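Local coordinates for protein glycosyl hydrolase, family 38 (PDB 5KBP) that probably hydrolyses alpha-mannosidic linkages as a family 38 glycoside hydrolase and binds a metal ion, at residues A[346-356]-A[368-376]; A[865-876]-A[890-898]. All coordinates share one frame; numbering follows the deposited sequence.

Followed from the N terminus, the chain shows how contacts in series can each tie a different part of a large enzyme. In the middle domain, interaction 1 packs the end of helix 337-348, the turn after it and helix 353-356 against helix 362-393, closing a short connection that is partly helical. Far along the chain, interaction 2 joins segment 865-876 to the C-terminal strand 892-897 in the C-terminal beta sandwich domain, closing a connection without helix or strand. Interaction 1 is complete before interaction 2 begins, so the two loops neither nest nor cross. Their centres lie about 29 Å apart, with about 12 Å between nearest atoms.

Interaction 1 (A[346-356]-A[368-376]); sequences TLLQNHPHDSI and MMTRFENAN. With SO4 (sulfate ion), chain F.
N350 lies over the ring of F372 and bonds to M368 and R371, joining the turn after helix 337-348 to the long helix 362-393 in the helical middle domain of this family 38 enzyme. The principle illustrated is one amide serving a helix in three ways. Its ND2 stands 3.1 Å above the centre of the F372 ring, with amide and ring planes 57° apart, and donates to M368 O at 2.9 Å. That carbonyl also receives the helical bond from F372 N, so two donors hold it. On the other end of the amide, OD1 accepts from R371 NH2 in the guanidinium plane, in a nearly straight bond of 3.1 Å. R371 reaches it with CG to NE extended, and the same NH2 forms a salt bridge with E20.

The buried side is close-packed. L347 CD1 meets the edge of the F372 ring at CE1, 3.5 Å away. M368 SD comes 3.2 Å from S355 O, and the bend at chi3 (57°) turns CE in between S355 and N350. Packing is sparser towards the partly exposed residues: T346 offers CG2 to the CB of A375, and Q349 rests its CB on the arginine chain. N374 there packs on E26 of the second subunit. Apart from the helix contact, a sulfate, probably from the crystallisation liquor, accepts from K312 and, weakly, from N376 ND2, 3.2 Å to O1 and 3.4 Å to O3.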
loop_
_atom_site.group_PDB
_atom_site.type_symbol
_atom_site.label_atom_id
_atom_site.label_comp_id
_atom_site.label_asym_id
_atom_site.label_seq_id
_atom_site.Cartn_x
_atom_site.Cartn_y
_atom_site.Cartn_z
ATOM N N THR A 346 -9.348 4.477 -7.384
ATOM C CA THR A 346 -8.122 4.326 -6.607
ATOM C C THR A 346 -7.567 5.684 -6.192
ATOM O O THR A 346 -7.104 5.852 -5.057
ATOM C CB THR A 346 -7.084 3.545 -7.415
ATOM O OG1 THR A 346 -7.600 2.247 -7.736
ATOM C CG2 THR A 346 -5.791 3.392 -6.623
ATOM N N LEU A 347 -7.617 6.667 -7.093
ATOM C CA LEU A 347 -7.123 7.998 -6.754
ATOM C C LEU A 347 -8.069 8.713 -5.798
ATOM O O LEU A 347 -7.621 9.396 -4.869
ATOM C CB LEU A 347 -6.918 8.826 -8.023
ATOM C CG LEU A 347 -6.438 10.261 -7.794
ATOM C CD1 LEU A 347 -5.091 10.272 -7.088
ATOM C CD2 LEU A 347 -6.372 11.029 -9.105
ATOM N N LEU A 348 -9.381 8.571 -6.010
ATOM C CA LEU A 348 -10.356 9.195 -5.122
ATOM C C LEU A 348 -10.287 8.646 -3.704
ATOM O O LEU A 348 -10.714 9.331 -2.768
ATOM C CB LEU A 348 -11.769 9.020 -5.682
ATOM C CG LEU A 348 -12.115 9.879 -6.900
ATOM C CD1 LEU A 348 -13.475 9.503 -7.453
ATOM C CD2 LEU A 348 -12.079 11.353 -6.539
ATOM N N GLN A 349 -9.765 7.431 -3.522
ATOM C CA GLN A 349 -9.613 6.882 -2.180
ATOM C C GLN A 349 -8.533 7.601 -1.381
ATOM O O GLN A 349 -8.470 7.433 -0.159
ATOM C CB GLN A 349 -9.310 5.384 -2.254
ATOM C CG GLN A 349 -10.499 4.542 -2.694
ATOM C CD GLN A 349 -10.119 3.117 -3.045
ATOM O OE1 GLN A 349 -9.101 2.600 -2.585
ATOM N NE2 GLN A 349 -10.937 2.476 -3.873
ATOM N N ASN A 350 -7.684 8.386 -2.041
ATOM C CA ASN A 350 -6.751 9.279 -1.365
ATOM C C ASN A 350 -7.322 10.677 -1.172
ATOM O O ASN A 350 -6.633 11.541 -0.619
ATOM C CB ASN A 350 -5.436 9.373 -2.145
ATOM C CG ASN A 350 -4.541 8.175 -1.923
ATOM O OD1 ASN A 350 -4.752 7.393 -0.999
ATOM N ND2 ASN A 350 -3.525 8.029 -2.766
ATOM N N HIS A 351 -8.555 10.915 -1.609
ATOM C CA HIS A 351 -9.161 12.238 -1.558
ATOM C C HIS A 351 -10.126 12.508 -0.399
ATOM O O HIS A 351 -10.613 13.641 -0.303
ATOM C CB HIS A 351 -9.884 12.511 -2.877
ATOM C CG HIS A 351 -8.958 12.790 -4.020
ATOM N ND1 HIS A 351 -9.398 12.938 -5.319
ATOM C CD2 HIS A 351 -7.614 12.954 -4.057
ATOM C CE1 HIS A 351 -8.364 13.178 -6.106
ATOM N NE2 HIS A 351 -7.270 13.194 -5.365
ATOM N N PRO A 352 -10.457 11.555 0.488
ATOM C CA PRO A 352 -11.155 11.956 1.717
ATOM C C PRO A 352 -10.339 12.993 2.475
ATOM O O PRO A 352 -9.108 12.940 2.497
ATOM C CB PRO A 352 -11.285 10.646 2.497
ATOM C CG PRO A 352 -11.385 9.623 1.445
ATOM C CD PRO A 352 -10.456 10.083 0.353
ATOM N N HIS A 353 -11.042 13.950 3.091
ATOM C CA HIS A 353 -10.369 15.145 3.597
ATOM C C HIS A 353 -9.268 14.798 4.592
ATOM O O HIS A 353 -8.179 15.377 4.542
ATOM C CB HIS A 353 -11.384 16.113 4.214
ATOM C CG HIS A 353 -12.183 15.530 5.338
ATOM N ND1 HIS A 353 -13.254 14.687 5.131
ATOM C CD2 HIS A 353 -12.081 15.685 6.679
ATOM C CE1 HIS A 353 -13.770 14.340 6.296
ATOM N NE2 HIS A 353 -13.076 14.932 7.251
ATOM N N ASP A 354 -9.512 13.835 5.481
ATOM C CA ASP A 354 -8.466 13.435 6.417
ATOM C C ASP A 354 -7.281 12.775 5.719
ATOM O O ASP A 354 -6.173 12.786 6.266
ATOM C CB ASP A 354 -9.037 12.501 7.481
ATOM C CG ASP A 354 -9.943 13.221 8.456
ATOM O OD1 ASP A 354 -9.854 14.465 8.542
ATOM O OD2 ASP A 354 -10.738 12.548 9.144
ATOM N N SER A 355 -7.485 12.215 4.527
ATOM C CA SER A 355 -6.383 11.604 3.791
ATOM C C SER A 355 -5.513 12.659 3.114
ATOM O O SER A 355 -4.320 12.783 3.412
ATOM C CB SER A 355 -6.928 10.614 2.757
ATOM O OG SER A 355 -7.583 9.525 3.382
ATOM N N ILE A 356 -6.106 13.440 2.208
ATOM C CA ILE A 356 -5.320 14.345 1.374
ATOM C C ILE A 356 -4.797 15.531 2.178
ATOM O O ILE A 356 -3.748 16.097 1.846
ATOM C CB ILE A 356 -6.149 14.797 0.156
ATOM C CG1 ILE A 356 -5.285 15.592 -0.825
ATOM C CG2 ILE A 356 -7.366 15.600 0.599
ATOM C CD1 ILE A 356 -4.117 14.805 -1.387
ATOM N N MET A 368 -1.643 5.608 1.628
ATOM C CA MET A 368 -1.997 6.494 0.523
ATOM C C MET A 368 -0.945 6.454 -0.575
ATOM O O MET A 368 -1.283 6.565 -1.760
ATOM C CB MET A 368 -2.174 7.929 1.024
ATOM C CG MET A 368 -3.346 8.135 1.961
ATOM S SD MET A 368 -3.484 9.858 2.473
ATOM C CE MET A 368 -3.632 10.668 0.881
ATOM N N MET A 369 0.330 6.315 -0.204
ATOM C CA MET A 369 1.387 6.222 -1.204
ATOM C C MET A 369 1.201 5.001 -2.094
ATOM O O MET A 369 1.460 5.057 -3.301
ATOM C CB MET A 369 2.754 6.184 -0.523
ATOM C CG MET A 369 3.222 7.516 0.050
ATOM S SD MET A 369 3.810 8.672 -1.205
ATOM C CE MET A 369 2.377 9.708 -1.422
ATOM N N THR A 370 0.747 3.886 -1.515
ATOM C CA THR A 370 0.469 2.698 -2.317
ATOM C C THR A 370 -0.653 2.964 -3.312
ATOM O O THR A 370 -0.566 2.565 -4.480
ATOM C CB THR A 370 0.116 1.519 -1.409
ATOM O OG1 THR A 370 1.257 1.155 -0.623
ATOM C CG2 THR A 370 -0.328 0.316 -2.235
ATOM N N ARG A 371 -1.712 3.648 -2.871
ATOM C CA ARG A 371 -2.793 4.010 -3.782
ATOM C C ARG A 371 -2.296 4.942 -4.879
ATOM O O ARG A 371 -2.679 4.800 -6.046
ATOM C CB ARG A 371 -3.938 4.664 -3.011
ATOM C CG ARG A 371 -4.512 3.822 -1.881
ATOM C CD ARG A 371 -5.859 4.375 -1.444
ATOM N NE ARG A 371 -6.386 3.708 -0.258
ATOM C CZ ARG A 371 -6.331 4.214 0.969
ATOM N NH1 ARG A 371 -6.841 3.540 1.991
ATOM N NH2 ARG A 371 -5.768 5.397 1.176
ATOM N N PHE A 372 -1.445 5.907 -4.521
ATOM C CA PHE A 372 -0.880 6.813 -5.517
ATOM C C PHE A 372 -0.048 6.052 -6.542
ATOM O O PHE A 372 -0.170 6.284 -7.750
ATOM C CB PHE A 372 -0.037 7.886 -4.827
ATOM C CG PHE A 372 -0.831 9.071 -4.353
ATOM C CD1 PHE A 372 -1.754 9.679 -5.184
ATOM C CD2 PHE A 372 -0.655 9.576 -3.074
ATOM C CE1 PHE A 372 -2.485 10.768 -4.750
ATOM C CE2 PHE A 372 -1.380 10.664 -2.636
ATOM C CZ PHE A 372 -2.297 11.261 -3.475
ATOM N N GLU A 373 0.806 5.139 -6.074
ATOM C CA GLU A 373 1.621 4.344 -6.988
ATOM C C GLU A 373 0.751 3.523 -7.932
ATOM O O GLU A 373 1.015 3.464 -9.138
ATOM C CB GLU A 373 2.555 3.426 -6.198
ATOM C CG GLU A 373 3.608 4.145 -5.368
ATOM C CD GLU A 373 4.897 4.374 -6.128
ATOM O OE1 GLU A 373 5.814 5.010 -5.566
ATOM O OE2 GLU A 373 4.995 3.912 -7.283
ATOM N N ASN A 374 -0.301 2.895 -7.401
ATOM C CA ASN A 374 -1.142 2.026 -8.217
ATOM C C ASN A 374 -1.940 2.827 -9.239
ATOM O O ASN A 374 -2.008 2.456 -10.417
ATOM C CB ASN A 374 -2.071 1.208 -7.320
ATOM C CG ASN A 374 -1.332 0.139 -6.539
ATOM O OD1 ASN A 374 -0.264 -0.316 -6.948
ATOM N ND2 ASN A 374 -1.900 -0.269 -5.410
ATOM N N ALA A 375 -2.558 3.927 -8.805
ATOM C CA ALA A 375 -3.295 4.773 -9.737
ATOM C C ALA A 375 -2.370 5.355 -10.798
ATOM O O ALA A 375 -2.733 5.427 -11.978
ATOM C CB ALA A 375 -4.014 5.890 -8.981
ATOM N N ASN A 376 -1.163 5.762 -10.397
ATOM C CA ASN A 376 -0.223 6.352 -11.347
ATOM C C ASN A 376 0.225 5.334 -12.388
ATOM O O ASN A 376 0.369 5.666 -13.570
ATOM C CB ASN A 376 0.981 6.930 -10.601
ATOM C CG ASN A 376 1.921 7.695 -11.512
ATOM O OD1 ASN A 376 1.527 8.670 -12.152
ATOM N ND2 ASN A 376 3.178 7.268 -11.560
HETATM S S SO4 F . 6.531 8.865 -12.512
HETATM O O1 SO4 F . 6.205 7.444 -12.563
HETATM O O2 SO4 F . 7.536 9.171 -13.526
HETATM O O3 SO4 F . 5.328 9.649 -12.775
HETATM O O4 SO4 F . 7.052 9.201 -11.191
#

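Interaction 2 (A[865-876]-A[890-898]); sequences PATCLTNVLEEP and FEIRTWRFE
An antiparallel strand pairing in the C-terminal beta sandwich domain brings T870 against T894 and L869 beside W895, a worked example of an irregular strand held as much by side chains as by backbone. The backbone bond T870 N to T894 O is short and straight, 2.8 Å at 172°. Past it R896 faces two residues, its N weakly bonded to C868 O and its O accepting from T867 N at 2.9 Å, an arrangement consistent with a classic beta bulge at T867-C868. T867 OG1 then takes the N-H of E898 at 3.1 Å, so this threonine holds the end of the C-terminal strand through both backbone and hydroxyl. Two waters bridge T870 O to T894, one through its N and the other through its OG1.

On the face bearing L869 and W895, the leucine lays CD2 over the five-membered ring of the indole, 3.7 Å from its centroid, while CD1 sits over the guanidinium of R893. That guanidinium is held side-on by E891 and bonds to A885 O as well. A866 wedges its CB between two aromatics, at the edge of W895 and over the face of F897. W895 NE1 is buried here with no partner.

The face bearing T870 and T894 is polar at its outer end. R896, its CG anti to the backbone N (chi1 168°) and its chain bent at chi3, swings NH2 to E874 O, which lies in the guanidinium plane at 2.8 Å. E875 OE1 adds a salt bridge to NH2 at 3.6 Å, and P876 sets its CD 3.5 Å from R896 NH2. Strand 892-897 thus lies between strands 864-870 and 843-849, an interior strand of an antiparallel beta-sandwich sheet.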
loop_
_atom_site.group_PDB
_atom_site.type_symbol
_atom_site.label_atom_id
_atom_site.label_comp_id
_atom_site.label_asym_id
_atom_site.label_seq_id
_atom_site.Cartn_x
_atom_site.Cartn_y
_atom_site.Cartn_z
ATOM N N PRO A 865 -18.625 21.113 -35.729
ATOM C CA PRO A 865 -18.987 21.680 -34.425
ATOM C C PRO A 865 -19.497 20.605 -33.478
ATOM O O PRO A 865 -19.721 19.451 -33.849
ATOM C CB PRO A 865 -20.085 22.687 -34.772
ATOM C CG PRO A 865 -20.698 22.145 -36.020
ATOM C CD PRO A 865 -19.573 21.503 -36.787
ATOM N N ALA A 866 -19.682 21.010 -32.224
ATOM C CA ALA A 866 -20.163 20.095 -31.204
ATOM C C ALA A 866 -21.642 19.789 -31.410
ATOM O O ALA A 866 -22.389 20.559 -32.020
ATOM C CB ALA A 866 -19.935 20.676 -29.809
ATOM N N THR A 867 -22.064 18.637 -30.888
ATOM C CA THR A 867 -23.459 18.234 -31.009
ATOM C C THR A 867 -24.342 19.001 -30.032
ATOM O O THR A 867 -25.387 19.536 -30.416
ATOM C CB THR A 867 -23.595 16.729 -30.776
ATOM O OG1 THR A 867 -22.593 16.035 -31.531
ATOM C CG2 THR A 867 -24.976 16.247 -31.206
ATOM N N CYS A 868 -23.934 19.067 -28.768
ATOM C CA CYS A 868 -24.719 19.743 -27.747
ATOM C C CYS A 868 -23.827 20.034 -26.552
ATOM O O CYS A 868 -22.809 19.370 -26.338
ATOM C CB CYS A 868 -25.927 18.903 -27.318
ATOM S SG CYS A 868 -25.494 17.352 -26.492
ATOM N N LEU A 869 -24.222 21.039 -25.778
ATOM C CA LEU A 869 -23.570 21.340 -24.513
ATOM C C LEU A 869 -24.226 20.533 -23.401
ATOM O O LEU A 869 -25.452 20.391 -23.361
ATOM C CB LEU A 869 -23.645 22.833 -24.203
ATOM C CG LEU A 869 -22.966 23.745 -25.225
ATOM C CD1 LEU A 869 -23.073 25.200 -24.806
ATOM C CD2 LEU A 869 -21.513 23.340 -25.415
ATOM N N THR A 870 -23.404 19.997 -22.507
ATOM C CA THR A 870 -23.871 19.093 -21.468
ATOM C C THR A 870 -23.464 19.609 -20.094
ATOM O O THR A 870 -22.720 20.584 -19.958
ATOM C CB THR A 870 -23.314 17.676 -21.670
ATOM O OG1 THR A 870 -21.898 17.681 -21.452
ATOM C CG2 THR A 870 -23.607 17.177 -23.078
ATOM N N ASN A 871 -23.973 18.934 -19.069
ATOM C CA ASN A 871 -23.538 19.165 -17.700
ATOM C C ASN A 871 -22.245 18.383 -17.467
ATOM O O ASN A 871 -21.660 17.817 -18.394
ATOM C CB ASN A 871 -24.650 18.785 -16.725
ATOM C CG ASN A 871 -25.173 17.371 -16.943
ATOM O OD1 ASN A 871 -24.449 16.485 -17.395
ATOM N ND2 ASN A 871 -26.442 17.159 -16.616
ATOM N N VAL A 872 -21.776 18.335 -16.216
ATOM C CA VAL A 872 -20.579 17.548 -15.921
ATOM C C VAL A 872 -20.873 16.062 -15.815
ATOM O O VAL A 872 -19.934 15.256 -15.781
ATOM C CB VAL A 872 -19.893 18.031 -14.630
ATOM C CG1 VAL A 872 -19.487 19.491 -14.763
ATOM C CG2 VAL A 872 -20.796 17.814 -13.426
ATOM N N LEU A 873 -22.145 15.673 -15.761
ATOM C CA LEU A 873 -22.530 14.274 -15.878
ATOM C C LEU A 873 -22.648 13.825 -17.329
ATOM O O LEU A 873 -23.119 12.711 -17.579
ATOM C CB LEU A 873 -23.849 14.023 -15.145
ATOM C CG LEU A 873 -23.864 14.333 -13.646
ATOM C CD1 LEU A 873 -25.196 13.931 -13.027
ATOM C CD2 LEU A 873 -22.704 13.652 -12.931
ATOM N N GLU A 874 -22.249 14.682 -18.274
ATOM C CA GLU A 874 -22.180 14.358 -19.699
ATOM C C GLU A 874 -23.556 14.113 -20.313
ATOM O O GLU A 874 -23.679 13.397 -21.310
ATOM C CB GLU A 874 -21.260 13.158 -19.948
ATOM C CG GLU A 874 -19.803 13.434 -19.617
ATOM C CD GLU A 874 -19.037 12.177 -19.257
ATOM O OE1 GLU A 874 -18.056 12.280 -18.493
ATOM O OE2 GLU A 874 -19.419 11.088 -19.729
ATOM N N GLU A 875 -24.598 14.711 -19.737
ATOM C CA GLU A 875 -25.937 14.624 -20.294
ATOM C C GLU A 875 -26.404 15.996 -20.773
ATOM O O GLU A 875 -26.025 17.019 -20.194
ATOM C CB GLU A 875 -26.936 14.076 -19.266
ATOM C CG GLU A 875 -26.660 12.641 -18.853
ATOM C CD GLU A 875 -26.591 11.691 -20.037
ATOM O OE1 GLU A 875 -27.351 11.882 -21.010
ATOM O OE2 GLU A 875 -25.771 10.750 -19.993
ATOM N N PRO A 876 -27.226 16.046 -21.824
ATOM C CA PRO A 876 -27.597 17.338 -22.414
ATOM C C PRO A 876 -28.224 18.279 -21.395
ATOM O O PRO A 876 -28.960 17.860 -20.500
ATOM C CB PRO A 876 -28.600 16.951 -23.507
ATOM C CG PRO A 876 -28.250 15.545 -23.854
ATOM C CD PRO A 876 -27.803 14.913 -22.569
ATOM N N PHE A 890 -17.451 32.818 -15.688
ATOM C CA PHE A 890 -17.201 31.733 -14.739
ATOM C C PHE A 890 -18.037 30.496 -15.053
ATOM O O PHE A 890 -18.326 29.688 -14.167
ATOM C CB PHE A 890 -17.440 32.186 -13.296
ATOM C CG PHE A 890 -16.669 33.417 -12.909
ATOM C CD1 PHE A 890 -15.304 33.353 -12.687
ATOM C CD2 PHE A 890 -17.312 34.635 -12.759
ATOM C CE1 PHE A 890 -14.591 34.484 -12.329
ATOM C CE2 PHE A 890 -16.605 35.768 -12.399
ATOM C CZ PHE A 890 -15.243 35.692 -12.184
ATOM N N GLU A 891 -18.429 30.331 -16.314
ATOM C CA GLU A 891 -19.202 29.164 -16.708
ATOM C C GLU A 891 -18.288 27.963 -16.903
ATOM O O GLU A 891 -17.194 28.081 -17.459
ATOM C CB GLU A 891 -19.977 29.435 -17.998
ATOM C CG GLU A 891 -20.952 28.327 -18.364
ATOM C CD GLU A 891 -21.409 28.395 -19.807
ATOM O OE1 GLU A 891 -21.389 27.347 -20.483
ATOM O OE2 GLU A 891 -21.784 29.494 -20.264
ATOM N N ILE A 892 -18.742 26.806 -16.434
ATOM C CA ILE A 892 -18.072 25.534 -16.677
ATOM C C ILE A 892 -18.832 24.860 -17.812
ATOM O O ILE A 892 -19.909 24.292 -17.605
ATOM C CB ILE A 892 -18.033 24.659 -15.423
ATOM C CG1 ILE A 892 -17.466 25.443 -14.238
ATOM C CG2 ILE A 892 -17.201 23.414 -15.679
ATOM C CD1 ILE A 892 -17.637 24.732 -12.913
ATOM N N ARG A 893 -18.282 24.924 -19.019
ATOM C CA ARG A 893 -18.948 24.399 -20.202
ATOM C C ARG A 893 -18.369 23.043 -20.579
ATOM O O ARG A 893 -17.150 22.843 -20.553
ATOM C CB ARG A 893 -18.818 25.372 -21.376
ATOM C CG ARG A 893 -19.573 24.939 -22.622
ATOM C CD ARG A 893 -19.722 26.085 -23.606
ATOM N NE ARG A 893 -20.592 27.140 -23.096
ATOM C CZ ARG A 893 -20.912 28.236 -23.777
ATOM N NH1 ARG A 893 -20.432 28.424 -24.998
ATOM N NH2 ARG A 893 -21.712 29.145 -23.236
ATOM N N THR A 894 -19.254 22.112 -20.931
ATOM C CA THR A 894 -18.872 20.768 -21.342
ATOM C C THR A 894 -19.491 20.465 -22.698
ATOM O O THR A 894 -20.700 20.637 -22.883
ATOM C CB THR A 894 -19.319 19.723 -20.313
ATOM O OG1 THR A 894 -18.809 20.072 -19.021
ATOM C CG2 THR A 894 -18.804 18.344 -20.697
ATOM N N TRP A 895 -18.666 20.018 -23.639
ATOM C CA TRP A 895 -19.106 19.686 -24.985
ATOM C C TRP A 895 -19.288 18.179 -25.142
ATOM O O TRP A 895 -18.771 17.377 -24.360
ATOM C CB TRP A 895 -18.104 20.191 -26.026
ATOM C CG TRP A 895 -18.032 21.683 -26.161
ATOM C CD1 TRP A 895 -18.651 22.450 -27.104
ATOM C CD2 TRP A 895 -17.285 22.585 -25.337
ATOM N NE1 TRP A 895 -18.341 23.775 -26.915
ATOM C CE2 TRP A 895 -17.504 23.885 -25.835
ATOM C CE3 TRP A 895 -16.455 22.421 -24.223
ATOM C CZ2 TRP A 895 -16.921 25.012 -25.261
ATOM C CZ3 TRP A 895 -15.881 23.542 -23.653
ATOM C CH2 TRP A 895 -16.117 24.821 -24.172
ATOM N N ARG A 896 -20.034 17.806 -26.179
ATOM C CA ARG A 896 -20.213 16.413 -26.563
ATOM C C ARG A 896 -20.149 16.314 -28.078
ATOM O O ARG A 896 -20.902 16.997 -28.778
ATOM C CB ARG A 896 -21.548 15.849 -26.061
ATOM C CG ARG A 896 -21.899 14.505 -26.683
ATOM C CD ARG A 896 -23.379 14.181 -26.558
ATOM N NE ARG A 896 -23.741 13.721 -25.222
ATOM C CZ ARG A 896 -24.933 13.224 -24.904
ATOM N NH1 ARG A 896 -25.878 13.120 -25.829
ATOM N NH2 ARG A 896 -25.179 12.828 -23.663
ATOM N N PHE A 897 -19.250 15.469 -28.578
ATOM C CA PHE A 897 -19.107 15.208 -30.008
ATOM C C PHE A 897 -19.557 13.778 -30.278
ATOM O O PHE A 897 -18.929 12.826 -29.806
ATOM C CB PHE A 897 -17.664 15.420 -30.465
ATOM C CG PHE A 897 -17.204 16.852 -30.395
ATOM C CD1 PHE A 897 -16.656 17.364 -29.230
ATOM C CD2 PHE A 897 -17.312 17.681 -31.499
ATOM C CE1 PHE A 897 -16.230 18.680 -29.166
ATOM C CE2 PHE A 897 -16.887 18.997 -31.442
ATOM C CZ PHE A 897 -16.347 19.497 -30.274
ATOM N N GLU A 898 -20.642 13.629 -31.031
ATOM C CA GLU A 898 -21.163 12.303 -31.344
ATOM C C GLU A 898 -20.355 11.641 -32.455
ATOM O O GLU A 898 -20.039 10.453 -32.379
ATOM C CB GLU A 898 -22.638 12.382 -31.739
ATOM C CG GLU A 898 -23.536 12.922 -30.640
ATOM C CD GLU A 898 -24.835 12.152 -30.518
ATOM O OE1 GLU A 898 -25.177 11.406 -31.460
ATOM O OE2 GLU A 898 -25.511 12.285 -29.477
HETATM O O HOH W 1 -20.708 21.593 -17.712
HETATM O O HOH W 2 -21.966 22.999 -20.746
#